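Long-range contacts in extracellular invertase (Aspergillus kawachii, PDB 5XH8), which probably hydrolyses sucrose as a secreted family GH32 beta-fructofuranosidase and transfers fructosyl units to build fructooligosaccharides such as 1-kestose: residues L376-I381 against E410-G415; G522-F527 against N556-L561; W291-V296 against P306-F311; G250-L255 against G264-T269; Y258-H263 against D340-Y345. One frame throughout, in Å; residues are numbered along the deposited sequence.

Interaction 1 of 5, residues L376-I381 against E410-G415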
# COMPACT_ATOMS: atom_id res chain seq x y z
N LEU A 376 26.43 -20.58 15.22
CA LEU A 376 26.13 -21.61 14.24
C LEU A 376 27.33 -21.78 13.31
O LEU A 376 27.97 -20.79 12.90
CB LEU A 376 24.88 -21.26 13.44
CG LEU A 376 23.59 -21.01 14.23
CD1 LEU A 376 22.43 -20.89 13.24
CD2 LEU A 376 23.30 -22.10 15.25
N ARG A 377 27.65 -23.04 13.01
CA ARG A 377 28.80 -23.38 12.12
C ARG A 377 28.59 -24.76 11.53
O ARG A 377 27.72 -25.51 11.98
CB ARG A 377 30.13 -23.31 12.89
CG ARG A 377 30.37 -24.44 13.89
CD ARG A 377 31.60 -24.20 14.75
NE ARG A 377 31.91 -25.33 15.64
CZ ARG A 377 32.46 -26.50 15.26
NH1 ARG A 377 32.74 -26.78 13.98
NH2 ARG A 377 32.67 -27.44 16.19
N VAL A 378 29.40 -25.10 10.53
CA VAL A 378 29.33 -26.46 9.97
C VAL A 378 30.10 -27.37 10.93
O VAL A 378 31.23 -27.07 11.27
CB VAL A 378 29.91 -26.55 8.53
CG1 VAL A 378 29.74 -27.97 8.00
CG2 VAL A 378 29.19 -25.58 7.62
N LEU A 379 29.45 -28.42 11.42
CA LEU A 379 30.09 -29.33 12.36
C LEU A 379 30.39 -30.62 11.63
O LEU A 379 29.51 -31.16 10.94
CB LEU A 379 29.19 -29.61 13.58
CG LEU A 379 29.68 -30.72 14.53
CD1 LEU A 379 31.00 -30.33 15.17
CD2 LEU A 379 28.66 -31.03 15.61
N TYR A 380 31.62 -31.12 11.78
CA TYR A 380 31.99 -32.43 11.22
C TYR A 380 32.13 -33.47 12.31
O TYR A 380 32.70 -33.19 13.36
CB TYR A 380 33.27 -32.34 10.40
CG TYR A 380 33.07 -31.51 9.15
CD1 TYR A 380 32.51 -32.06 8.00
CD2 TYR A 380 33.41 -30.16 9.14
CE1 TYR A 380 32.33 -31.29 6.86
CE2 TYR A 380 33.22 -29.38 8.00
CZ TYR A 380 32.68 -29.96 6.87
OH TYR A 380 32.49 -29.19 5.78
N ILE A 381 31.57 -34.65 12.06
CA ILE A 381 31.68 -35.77 12.97
C ILE A 381 32.53 -36.86 12.28
O ILE A 381 32.03 -37.56 11.40
CB ILE A 381 30.29 -36.34 13.30
CG1 ILE A 381 29.34 -35.22 13.78
CG2 ILE A 381 30.42 -37.42 14.37
CD1 ILE A 381 27.92 -35.71 13.97
N GLU A 410 32.93 -39.65 7.35
CA GLU A 410 32.83 -38.34 7.98
C GLU A 410 31.42 -37.79 7.75
O GLU A 410 30.93 -37.73 6.61
CB GLU A 410 33.85 -37.37 7.40
CG GLU A 410 33.95 -36.09 8.21
CD GLU A 410 35.03 -35.16 7.71
OE1 GLU A 410 35.22 -35.08 6.49
OE2 GLU A 410 35.68 -34.50 8.55
N LEU A 411 30.76 -37.40 8.84
CA LEU A 411 29.43 -36.80 8.77
C LEU A 411 29.52 -35.29 8.89
O LEU A 411 30.48 -34.75 9.48
CB LEU A 411 28.51 -37.34 9.85
CG LEU A 411 28.16 -38.83 9.81
CD1 LEU A 411 27.13 -39.13 10.89
CD2 LEU A 411 27.64 -39.25 8.43
N GLN A 412 28.52 -34.63 8.32
CA GLN A 412 28.39 -33.17 8.38
C GLN A 412 26.99 -32.83 8.90
O GLN A 412 26.01 -33.47 8.55
CB GLN A 412 28.57 -32.59 6.98
CG GLN A 412 28.75 -31.09 6.93
CD GLN A 412 28.51 -30.53 5.53
OE1 GLN A 412 27.42 -30.67 4.97
NE2 GLN A 412 29.51 -29.91 4.97
N THR A 413 26.93 -31.80 9.75
CA THR A 413 25.66 -31.32 10.31
C THR A 413 25.82 -29.87 10.77
O THR A 413 26.92 -29.28 10.68
CB THR A 413 25.21 -32.21 11.48
OG1 THR A 413 23.85 -31.93 11.81
CG2 THR A 413 26.05 -32.00 12.71
N LEU A 414 24.73 -29.30 11.27
CA LEU A 414 24.80 -27.94 11.81
C LEU A 414 25.31 -27.99 13.26
O LEU A 414 24.73 -28.67 14.12
CB LEU A 414 23.44 -27.23 11.75
CG LEU A 414 23.45 -25.79 12.28
CD1 LEU A 414 24.20 -24.88 11.32
CD2 LEU A 414 22.04 -25.27 12.54
N GLY A 415 26.38 -27.25 13.50
CA GLY A 415 26.92 -27.06 14.84
C GLY A 415 26.15 -25.95 15.55
O GLY A 415 25.98 -24.85 14.99
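Tyr-380 and Gln-412 lie side by side and point the same way, and CG of Gln-412 comes within 3.6 Å of Tyr-380 CE1, obliquely to the ring. The same CG touches CG1 of Val-378 at 3.4 Å, so one methylene meets both a valine methyl and the phenol. Glu-410 crosses Tyr-380 at a slant, its carboxylate turned 39° from the ring plane and its OE2 3.7 Å from Tyr-380 CB. On the other face of the sheet Leu-379 and Thr-413 run alongside each other, with CD2 of the leucine 4.0 Å from CG2 of the threonine. A chi1 of -167° turns that methyl to the Leu-379 side, into the position flanked by the threonine's own N and C, and directs OG1 to the carbonyl of Ser-396, to which it is hydrogen-bonded. Ile-381 and Leu-411 meet through their CB atoms on this same face.

Between the two layers of side chains, antiparallel strands of a mixed sheet in the beta-propeller of the GH32 catalytic domain are joined by six backbone hydrogen bonds, paired at Arg-377 with Gly-415, Leu-379 with Thr-413 and Ile-381 with Leu-411. Gly-415 N to Arg-377 O is the shortest, 2.7 Å, and Leu-411 N to Ile-381 O the straightest, 174° at the hydrogen. Farther out, Arg-558 packs on Leu-379 and Ile-381, Phe-527 on Leu-411, and Leu-255 on Val-378 and Leu-414.

Interaction 2 of 5, residues G522-F527 against N556-L561; sequences GKLRLF and NGRFAL
The guanidinium group of Arg-558 receives the carbonyl of Arg-525 at its edge, while the ring of Phe-527 stands obliquely to it, the two planes 40° apart and Phe-527 CE2 3.8 Å from Arg-558 NH2. One face of the Phe-527 ring is covered by CG of Arg-525, displaced toward the rim. At the edge of the Phe-559 ring lie the carbonyl of Lys-523, with its O 3.4 Å from Phe-559 CE2, and CA of Gly-522. Leu-524 crosses this phenylalanine at a slant, its CB 4.0 Å from Phe-559 CD2, and its CD1 also meets Phe-559 CB.

Both segments belong to the C-terminal domain, a beta-sandwich in GH32 enzymes, and the contact brings strand 520-523 of one sheet against strand 559-564 of the other. Arg-558 and Phe-559 form a classic beta bulge, both facing Ala-555. From there the arginine chain runs extended to NE, carrying NH2 across to Arg-525 O. That hydrogen bond is 2.8 Å long and lies in both the guanidinium and the carbonyl plane, although it is bent to 138° at the hydrogen.

NH1 of Arg-558 forms a salt bridge with Glu-538, whose other carboxylate oxygen accepts from Phe-527 N. The carboxylate thus balances the guanidinium charge while the Arg-525 carbonyl holds the other nitrogen, which fixes the rotation of the group.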
# COMPACT_ATOMS: atom_id res chain seq x y z
N GLY A 522 13.49 -34.05 22.51
CA GLY A 522 14.10 -33.94 21.19
C GLY A 522 14.95 -35.15 20.79
O GLY A 522 15.57 -35.78 21.63
N LYS A 523 14.96 -35.44 19.49
CA LYS A 523 15.75 -36.55 18.91
C LYS A 523 17.23 -36.23 18.88
O LYS A 523 17.63 -35.12 18.49
CB LYS A 523 15.34 -36.81 17.46
CG LYS A 523 13.91 -37.26 17.27
CD LYS A 523 13.72 -38.73 17.59
CE LYS A 523 14.44 -39.63 16.59
NZ LYS A 523 13.81 -40.97 16.61
N LEU A 524 18.04 -37.21 19.30
CA LEU A 524 19.48 -37.12 19.19
C LEU A 524 20.03 -38.53 18.92
O LEU A 524 19.85 -39.41 19.74
CB LEU A 524 20.08 -36.59 20.49
CG LEU A 524 21.62 -36.57 20.53
CD1 LEU A 524 22.21 -35.63 19.48
CD2 LEU A 524 22.08 -36.19 21.93
N ARG A 525 20.66 -38.73 17.76
CA ARG A 525 21.32 -39.99 17.44
C ARG A 525 22.76 -39.94 17.91
O ARG A 525 23.48 -38.99 17.61
CB ARG A 525 21.29 -40.29 15.95
CG ARG A 525 22.17 -41.49 15.56
CD ARG A 525 21.74 -42.12 14.26
NE ARG A 525 20.41 -42.68 14.40
CZ ARG A 525 19.64 -43.06 13.40
NH1 ARG A 525 20.05 -42.99 12.13
NH2 ARG A 525 18.43 -43.54 13.66
N LEU A 526 23.14 -40.97 18.65
CA LEU A 526 24.52 -41.25 19.02
C LEU A 526 24.95 -42.36 18.06
O LEU A 526 24.38 -43.45 18.07
CB LEU A 526 24.58 -41.72 20.49
CG LEU A 526 24.08 -40.67 21.50
CD1 LEU A 526 24.00 -41.20 22.93
CD2 LEU A 526 24.99 -39.44 21.45
N PHE A 527 25.91 -42.04 17.19
CA PHE A 527 26.32 -42.97 16.14
C PHE A 527 27.32 -43.99 16.69
O PHE A 527 27.85 -43.83 17.81
CB PHE A 527 26.99 -42.23 14.98
CG PHE A 527 26.11 -41.22 14.31
CD1 PHE A 527 25.23 -41.59 13.30
CD2 PHE A 527 26.19 -39.87 14.67
CE1 PHE A 527 24.44 -40.65 12.67
CE2 PHE A 527 25.39 -38.92 14.05
CZ PHE A 527 24.52 -39.31 13.05
N ASN A 556 26.59 -32.46 22.43
CA ASN A 556 27.48 -32.88 21.35
C ASN A 556 27.69 -31.80 20.30
O ASN A 556 27.97 -32.11 19.14
CB ASN A 556 26.95 -34.19 20.73
CG ASN A 556 27.08 -35.38 21.68
OD1 ASN A 556 27.83 -36.31 21.41
ND2 ASN A 556 26.34 -35.37 22.78
N GLY A 557 27.54 -30.53 20.71
CA GLY A 557 27.65 -29.37 19.83
C GLY A 557 26.69 -29.34 18.65
O GLY A 557 26.95 -28.61 17.69
N ARG A 558 25.61 -30.12 18.72
CA ARG A 558 24.64 -30.23 17.63
C ARG A 558 23.18 -30.40 18.07
O ARG A 558 22.34 -30.70 17.25
CB ARG A 558 25.03 -31.39 16.70
CG ARG A 558 24.93 -32.78 17.32
CD ARG A 558 25.75 -33.79 16.52
NE ARG A 558 25.39 -35.18 16.82
CZ ARG A 558 26.21 -36.14 17.26
NH1 ARG A 558 27.50 -35.91 17.50
NH2 ARG A 558 25.72 -37.36 17.48
N PHE A 559 22.89 -30.19 19.34
CA PHE A 559 21.56 -30.44 19.87
C PHE A 559 21.25 -29.38 20.89
O PHE A 559 22.10 -29.05 21.70
CB PHE A 559 21.51 -31.80 20.54
CG PHE A 559 20.20 -32.10 21.19
CD1 PHE A 559 19.96 -31.74 22.51
CD2 PHE A 559 19.20 -32.73 20.49
CE1 PHE A 559 18.75 -32.02 23.12
CE2 PHE A 559 17.99 -33.02 21.08
CZ PHE A 559 17.77 -32.67 22.40
N ALA A 560 20.02 -28.86 20.84
CA ALA A 560 19.51 -27.95 21.87
C ALA A 560 18.04 -28.18 22.13
O ALA A 560 17.25 -28.30 21.19
CB ALA A 560 19.76 -26.49 21.51
N LEU A 561 17.67 -28.21 23.42
CA LEU A 561 16.29 -28.37 23.87
C LEU A 561 16.09 -27.48 25.10
O LEU A 561 16.80 -27.64 26.11
CB LEU A 561 16.02 -29.82 24.25
CG LEU A 561 14.70 -30.16 24.96
CD1 LEU A 561 13.49 -29.76 24.16
CD2 LEU A 561 14.62 -31.66 25.21

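Interaction 3 of 5, residues W291-V296 against P306-F311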
# COMPACT_ATOMS: atom_id res chain seq x y z
N TRP A 291 16.17 -25.74 11.39
CA TRP A 291 17.28 -25.33 10.51
C TRP A 291 17.30 -26.27 9.30
O TRP A 291 16.81 -27.41 9.37
CB TRP A 291 18.64 -25.33 11.23
CG TRP A 291 19.15 -26.72 11.62
CD1 TRP A 291 19.03 -27.31 12.84
CD2 TRP A 291 19.86 -27.66 10.79
NE1 TRP A 291 19.61 -28.55 12.84
CE2 TRP A 291 20.14 -28.80 11.60
CE3 TRP A 291 20.30 -27.65 9.45
CZ2 TRP A 291 20.82 -29.95 11.11
CZ3 TRP A 291 20.99 -28.80 8.95
CH2 TRP A 291 21.23 -29.93 9.79
N VAL A 292 17.83 -25.76 8.19
CA VAL A 292 17.84 -26.50 6.91
C VAL A 292 19.08 -26.13 6.14
O VAL A 292 19.38 -24.94 5.98
CB VAL A 292 16.63 -26.18 6.01
CG1 VAL A 292 16.56 -27.14 4.83
CG2 VAL A 292 15.34 -26.24 6.80
N SER A 293 19.79 -27.16 5.67
CA SER A 293 20.95 -27.00 4.78
C SER A 293 20.47 -27.24 3.37
O SER A 293 19.60 -28.07 3.15
CB SER A 293 22.04 -28.03 5.12
OG SER A 293 23.13 -27.92 4.22
N GLY A 294 21.03 -26.54 2.40
CA GLY A 294 20.66 -26.77 1.03
C GLY A 294 21.63 -26.23 0.01
O GLY A 294 22.48 -25.39 0.31
N THR A 295 21.49 -26.74 -1.22
CA THR A 295 22.30 -26.26 -2.33
C THR A 295 21.42 -25.32 -3.13
O THR A 295 20.20 -25.47 -3.16
CB THR A 295 22.82 -27.41 -3.23
OG1 THR A 295 21.71 -28.19 -3.69
CG2 THR A 295 23.79 -28.34 -2.46
N VAL A 296 22.06 -24.38 -3.79
CA VAL A 296 21.38 -23.40 -4.58
C VAL A 296 21.76 -23.58 -6.03
O VAL A 296 22.92 -23.49 -6.37
CB VAL A 296 21.74 -21.99 -4.10
CG1 VAL A 296 20.98 -20.94 -4.89
CG2 VAL A 296 21.40 -21.85 -2.62
N PRO A 306 16.88 -28.40 -0.23
CA PRO A 306 17.32 -28.98 1.05
C PRO A 306 18.05 -30.33 0.93
O PRO A 306 17.56 -31.24 0.26
CB PRO A 306 16.00 -29.19 1.79
CG PRO A 306 15.06 -28.20 1.22
CD PRO A 306 15.44 -28.10 -0.23
N ASN A 307 19.18 -30.46 1.62
CA ASN A 307 19.87 -31.76 1.71
C ASN A 307 19.94 -32.37 3.11
O ASN A 307 20.29 -33.55 3.24
CB ASN A 307 21.26 -31.69 1.08
CG ASN A 307 22.06 -30.51 1.55
OD1 ASN A 307 21.98 -30.10 2.72
ND2 ASN A 307 22.82 -29.93 0.64
N MET A 308 19.64 -31.58 4.14
CA MET A 308 19.46 -32.07 5.50
C MET A 308 18.75 -30.99 6.34
O MET A 308 18.73 -29.82 5.96
CB MET A 308 20.80 -32.48 6.14
CG MET A 308 21.89 -31.41 6.10
SD MET A 308 23.43 -31.88 6.90
CE MET A 308 24.44 -30.42 6.77
N ALA A 309 18.18 -31.40 7.46
CA ALA A 309 17.43 -30.48 8.30
C ALA A 309 17.25 -31.05 9.71
O ALA A 309 17.29 -32.28 9.92
CB ALA A 309 16.08 -30.19 7.68
N GLY A 310 17.07 -30.13 10.66
CA GLY A 310 16.89 -30.49 12.06
C GLY A 310 16.23 -29.36 12.81
O GLY A 310 15.64 -28.46 12.19
N PHE A 311 16.33 -29.41 14.13
CA PHE A 311 15.78 -28.37 15.00
C PHE A 311 16.92 -27.50 15.52
O PHE A 311 17.95 -28.02 15.96
CB PHE A 311 15.02 -28.97 16.18
CG PHE A 311 13.65 -29.45 15.84
CD1 PHE A 311 13.46 -30.70 15.25
CD2 PHE A 311 12.52 -28.68 16.13
CE1 PHE A 311 12.19 -31.15 14.95
CE2 PHE A 311 11.24 -29.13 15.83
CZ PHE A 311 11.07 -30.38 15.24
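Trp-291 lays one face of its indole over the backbone of Ala-309 and Gly-310 on the partner strand. CA of Gly-310 stands 3.8 Å from the centroid of the five-membered ring, and CA of Ala-309 lies 4.1 Å from that of the six-membered ring, only 13° off its normal; both are CH-pi contacts. The carbonyl O of Phe-311 reaches the indole edge near CD1. The indole folds across to the partner strand through a chi1 of 68°, which tucks CG over the tryptophan's own backbone.

Met-308 approaches the indole from its rim. Its extended chain crosses the tryptophan obliquely, CG 4.0 Å from Trp-291 CZ3 and 3.5 Å from Ser-293 CB, and SD lies 87° off the normal of the six-membered ring, an edge-on Met-aromatic contact. The two strands form a beta hairpin in the antiparallel sheet of one propeller blade, and a beta bulge shifts their register by one between Ser-293 and Gly-294. Ser-293 N bonds to Met-308 O, and at the bulge Ser-293 O accepts from Asn-307 N at 2.9 Å.

On the face away from the indole, Val-292 divides its branches: CG1 touches Pro-306 CB at 3.7 Å and CG2 meets Ala-309 CB. Gln-412 and Thr-413 of strand 408-418, in the neighbouring mixed sheet, border Met-308 and Trp-291 respectively.

Interaction 4 of 5, residues G250-L255 against G264-T269; sequences GNVFSL and GQIFTT
The carbonyl O of Asn-251 is gripped by two donors from opposite faces of its plane: the hydroxyl OG1 of Thr-268 gives a short bond of 2.6 Å, and Thr-269 N a longer one of 3.1 Å. With chi1 at -180° the threonine swings OG1 away from its own N and over to this carbonyl; OG1 is also bonded to Gln-206. Asn-251 N in return donates to Thr-269 O. Farther along, Phe-253 and Phe-267 exchange a pair of backbone bonds, of which Phe-267 N to Phe-253 O (2.9 Å) is nearly straight, at 174°. At the turn end of this beta hairpin Leu-255 N bonds to Gln-265 O at 2.8 Å, whereas the return bond from Gln-265 N is weak.

Side chains of the paired residues share faces of the sheet. The Phe-253 ring leans against CB of Phe-267, with CE2 3.6 Å away, and has the carbonyl O of Phe-267 over one face; CG2 of Thr-269 lies at its edge, 3.9 Å from CZ. Leu-255 crosses Phe-267 at about a right angle and sets CD1 over the ring, 4.1 Å from the centroid and 26° off the normal. Phe-342 of the neighbouring sheet stacks on Phe-253.

With both strands largely buried, the inward-facing amides are paired between the two strands, and Asn-251 O takes a second donor where the bond from Thr-269 N is long and bent.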
# COMPACT_ATOMS: atom_id res chain seq x y z
N GLY A 250 12.07 -16.57 8.52
CA GLY A 250 13.12 -17.11 7.66
C GLY A 250 14.38 -16.27 7.77
O GLY A 250 14.33 -15.09 7.52
N ASN A 251 15.48 -16.88 8.23
CA ASN A 251 16.81 -16.29 8.15
C ASN A 251 17.59 -17.06 7.07
O ASN A 251 17.43 -18.27 6.96
CB ASN A 251 17.60 -16.50 9.43
CG ASN A 251 17.00 -15.82 10.64
OD1 ASN A 251 15.79 -15.58 10.77
ND2 ASN A 251 17.85 -15.56 11.55
N VAL A 252 18.50 -16.39 6.37
CA VAL A 252 19.38 -17.01 5.37
C VAL A 252 20.81 -16.54 5.63
O VAL A 252 21.07 -15.35 5.89
CB VAL A 252 18.96 -16.64 3.93
CG1 VAL A 252 19.87 -17.32 2.90
CG2 VAL A 252 17.53 -17.06 3.68
N PHE A 253 21.73 -17.50 5.61
CA PHE A 253 23.14 -17.24 5.95
C PHE A 253 23.98 -18.40 5.42
O PHE A 253 23.46 -19.39 4.88
CB PHE A 253 23.32 -17.09 7.48
CG PHE A 253 22.71 -18.20 8.27
CD1 PHE A 253 21.34 -18.22 8.54
CD2 PHE A 253 23.49 -19.27 8.71
CE1 PHE A 253 20.76 -19.27 9.24
CE2 PHE A 253 22.92 -20.31 9.42
CZ PHE A 253 21.56 -20.32 9.69
N SER A 254 25.29 -18.25 5.53
CA SER A 254 26.20 -19.21 4.96
C SER A 254 27.38 -19.41 5.90
O SER A 254 27.91 -18.45 6.48
CB SER A 254 26.62 -18.77 3.53
OG SER A 254 27.25 -17.49 3.53
N LEU A 255 27.78 -20.66 6.03
CA LEU A 255 28.71 -21.11 7.07
C LEU A 255 29.90 -21.95 6.53
O LEU A 255 29.78 -22.62 5.50
CB LEU A 255 27.95 -22.00 8.07
CG LEU A 255 26.72 -21.40 8.77
CD1 LEU A 255 26.04 -22.45 9.66
CD2 LEU A 255 27.12 -20.16 9.54
N GLY A 264 30.44 -19.79 1.97
CA GLY A 264 30.23 -21.08 2.59
C GLY A 264 28.95 -21.72 2.13
O GLY A 264 28.24 -21.19 1.29
N GLN A 265 28.68 -22.89 2.70
CA GLN A 265 27.41 -23.60 2.56
C GLN A 265 26.23 -22.79 3.09
O GLN A 265 26.32 -22.23 4.16
CB GLN A 265 27.44 -24.87 3.39
CG GLN A 265 27.37 -26.13 2.59
CD GLN A 265 27.59 -27.29 3.50
OE1 GLN A 265 26.66 -27.91 4.00
NE2 GLN A 265 28.84 -27.52 3.82
N ILE A 266 25.10 -22.86 2.39
CA ILE A 266 23.94 -22.01 2.66
C ILE A 266 22.92 -22.75 3.54
O ILE A 266 22.52 -23.89 3.27
CB ILE A 266 23.31 -21.50 1.35
CG1 ILE A 266 24.26 -20.50 0.69
CG2 ILE A 266 21.95 -20.84 1.59
CD1 ILE A 266 23.93 -20.19 -0.77
N PHE A 267 22.50 -22.07 4.60
CA PHE A 267 21.52 -22.58 5.56
C PHE A 267 20.40 -21.56 5.73
O PHE A 267 20.61 -20.36 5.51
CB PHE A 267 22.18 -22.77 6.92
CG PHE A 267 23.14 -23.93 7.01
CD1 PHE A 267 24.46 -23.80 6.57
CD2 PHE A 267 22.75 -25.12 7.60
CE1 PHE A 267 25.36 -24.86 6.69
CE2 PHE A 267 23.64 -26.19 7.73
CZ PHE A 267 24.95 -26.06 7.27
N THR A 268 19.23 -22.03 6.15
CA THR A 268 18.15 -21.15 6.60
C THR A 268 17.62 -21.66 7.94
O THR A 268 17.65 -22.88 8.18
CB THR A 268 17.02 -21.04 5.55
OG1 THR A 268 15.97 -20.16 6.02
CG2 THR A 268 16.42 -22.42 5.22
N THR A 269 17.19 -20.76 8.81
CA THR A 269 16.34 -21.13 9.96
C THR A 269 14.92 -20.59 9.73
O THR A 269 14.75 -19.50 9.18
CB THR A 269 16.91 -20.72 11.32
OG1 THR A 269 17.03 -19.29 11.43
CG2 THR A 269 18.29 -21.34 11.54

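Interaction 5 of 5, residues Y258-H263 against D340-Y345; sequences YGYNPH and DRFISY
Tyr-260 N donates to Asp-340 O in the single direct hydrogen bond between the loop and the residue just before strand 341-348, 3.0 Å long, with the donor well above the carbonyl plane. CA of Gly-259 makes a CA-H...O contact with the same oxygen at 3.6 Å.

Tyr-260 has the largest share of the packing. The backbone sets its CB 3.5 Å from Arg-341 O and 4.4 Å from CB of Phe-342; a chi1 of 175° then leads the ring away from the strand, obliquely to the phenyl group. CB of Asp-340 lies at the edge of the tyrosine ring. A water joins the two segments a second time, donating to Tyr-260 O at 3.0 Å and to Asp-340 OD2 at 2.6 Å; the other carboxylate oxygen accepts from Ser-328 N, so both oxygens of the aspartate are engaged. Within the loop, Asn-261 OD1 accepts from His-263 N at 2.9 Å to form an Asx turn.

The loop connects the hairpin strands 250-255 and 265-274, and Asn-261 O is anchored by the hydroxyl of Ser-254. Strand 341-348 runs between strands 318-326 and 366-385 in the adjoining sheet. Tyr-260 touches Ser-254 of the hairpin and Val-325 of strand 318-326, placing the contact where two sheets of the propeller meet.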
# COMPACT_ATOMS: atom_id res chain seq x y z
N TYR A 258 34.25 -22.77 10.93
CA TYR A 258 34.60 -21.83 11.99
C TYR A 258 33.47 -20.86 12.38
O TYR A 258 33.48 -20.32 13.49
CB TYR A 258 35.85 -21.04 11.56
CG TYR A 258 36.94 -21.97 11.06
CD1 TYR A 258 37.73 -22.70 11.95
CD2 TYR A 258 37.14 -22.16 9.69
CE1 TYR A 258 38.70 -23.58 11.48
CE2 TYR A 258 38.10 -23.03 9.21
CZ TYR A 258 38.89 -23.73 10.11
OH TYR A 258 39.84 -24.58 9.63
N GLY A 259 32.54 -20.61 11.46
CA GLY A 259 31.50 -19.62 11.66
C GLY A 259 30.88 -19.18 10.34
O GLY A 259 30.58 -20.01 9.48
N TYR A 260 30.68 -17.88 10.20
CA TYR A 260 30.00 -17.34 9.06
C TYR A 260 31.06 -17.22 7.95
O TYR A 260 32.16 -16.75 8.21
CB TYR A 260 29.40 -15.97 9.35
CG TYR A 260 28.78 -15.30 8.14
CD1 TYR A 260 27.48 -15.60 7.76
CD2 TYR A 260 29.51 -14.40 7.35
CE1 TYR A 260 26.90 -15.01 6.63
CE2 TYR A 260 28.95 -13.80 6.23
CZ TYR A 260 27.64 -14.11 5.87
OH TYR A 260 27.06 -13.55 4.77
N ASN A 261 30.69 -17.60 6.74
CA ASN A 261 31.54 -17.39 5.56
C ASN A 261 30.65 -17.03 4.37
O ASN A 261 29.77 -17.82 4.02
CB ASN A 261 32.35 -18.68 5.28
CG ASN A 261 33.42 -18.49 4.20
OD1 ASN A 261 33.21 -17.81 3.22
ND2 ASN A 261 34.59 -19.10 4.41
N PRO A 262 30.86 -15.86 3.73
CA PRO A 262 29.97 -15.54 2.59
C PRO A 262 29.98 -16.60 1.48
O PRO A 262 28.94 -16.86 0.87
CB PRO A 262 30.51 -14.19 2.07
CG PRO A 262 31.48 -13.71 3.06
CD PRO A 262 31.91 -14.85 3.93
N HIS A 263 31.14 -17.25 1.27
CA HIS A 263 31.28 -18.29 0.23
C HIS A 263 30.98 -19.68 0.76
O HIS A 263 31.24 -20.65 0.06
CB HIS A 263 32.70 -18.25 -0.36
CG HIS A 263 33.02 -16.98 -1.07
ND1 HIS A 263 32.52 -16.69 -2.33
CD2 HIS A 263 33.76 -15.91 -0.71
CE1 HIS A 263 32.94 -15.49 -2.70
NE2 HIS A 263 33.70 -15.00 -1.73
N ASP A 340 34.55 -14.28 11.91
CA ASP A 340 33.16 -13.92 11.55
C ASP A 340 32.23 -15.02 12.06
O ASP A 340 32.53 -16.22 11.95
CB ASP A 340 32.96 -13.80 10.05
CG ASP A 340 33.75 -12.67 9.40
OD1 ASP A 340 34.10 -11.65 10.03
OD2 ASP A 340 33.95 -12.81 8.19
N ARG A 341 31.11 -14.62 12.65
CA ARG A 341 30.16 -15.58 13.23
C ARG A 341 28.76 -15.29 12.75
O ARG A 341 28.52 -14.22 12.21
CB ARG A 341 30.21 -15.50 14.76
CG ARG A 341 31.48 -16.09 15.34
CD ARG A 341 31.50 -15.98 16.83
NE ARG A 341 31.77 -14.63 17.30
CZ ARG A 341 31.76 -14.26 18.58
NH1 ARG A 341 31.45 -15.13 19.53
NH2 ARG A 341 32.06 -13.02 18.91
N PHE A 342 27.88 -16.27 12.90
CA PHE A 342 26.45 -16.08 12.80
C PHE A 342 25.84 -16.42 14.17
O PHE A 342 25.84 -17.58 14.59
CB PHE A 342 25.83 -16.95 11.71
CG PHE A 342 24.38 -16.62 11.45
CD1 PHE A 342 24.04 -15.57 10.62
CD2 PHE A 342 23.37 -17.34 12.08
CE1 PHE A 342 22.72 -15.25 10.40
CE2 PHE A 342 22.04 -17.02 11.86
CZ PHE A 342 21.71 -15.97 11.04
N ILE A 343 25.35 -15.38 14.85
CA ILE A 343 24.80 -15.51 16.20
C ILE A 343 23.29 -15.52 16.08
O ILE A 343 22.71 -14.59 15.49
CB ILE A 343 25.25 -14.33 17.08
CG1 ILE A 343 26.79 -14.16 17.05
CG2 ILE A 343 24.68 -14.45 18.50
CD1 ILE A 343 27.59 -15.39 17.45
N SER A 344 22.65 -16.57 16.60
CA SER A 344 21.19 -16.72 16.62
C SER A 344 20.62 -16.72 18.05
O SER A 344 21.13 -17.43 18.95
CB SER A 344 20.80 -18.04 15.96
OG SER A 344 19.40 -18.09 15.76
N TYR A 345 19.59 -15.89 18.25
CA TYR A 345 18.77 -15.88 19.46
C TYR A 345 17.44 -16.51 19.15
O TYR A 345 16.65 -16.00 18.34
CB TYR A 345 18.53 -14.45 19.97
CG TYR A 345 19.74 -13.72 20.45
CD1 TYR A 345 20.59 -13.07 19.55
CD2 TYR A 345 20.05 -13.66 21.80
CE1 TYR A 345 21.73 -12.41 19.98
CE2 TYR A 345 21.17 -12.99 22.25
CZ TYR A 345 22.01 -12.37 21.34
OH TYR A 345 23.13 -11.70 21.77
O HOH W 1 33.90 -14.85 6.66

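Overall arrangement
Interactions 3 and 4 belong to one antiparallel sheet, joined through the neighbouring strands 265-274 and 286-298, and interaction 1 lies in the mixed sheet that also receives strand 341-348 of interaction 5. All three strand pairings are buried and rest on backbone bonds, interrupted by a bulge in interaction 3; interaction 4 adds aromatic and CH-pi packing, interaction 3 an indole over backbone. Interaction 5, partly buried, is a loop contact with one direct bond and a bridging water. Interaction 2, in the C-terminal domain, is also buried but depends on an arginine rather than strand pairing. Interaction 1 links the set: it touches the other four, meeting interaction 2 through Phe-527 and Arg-558.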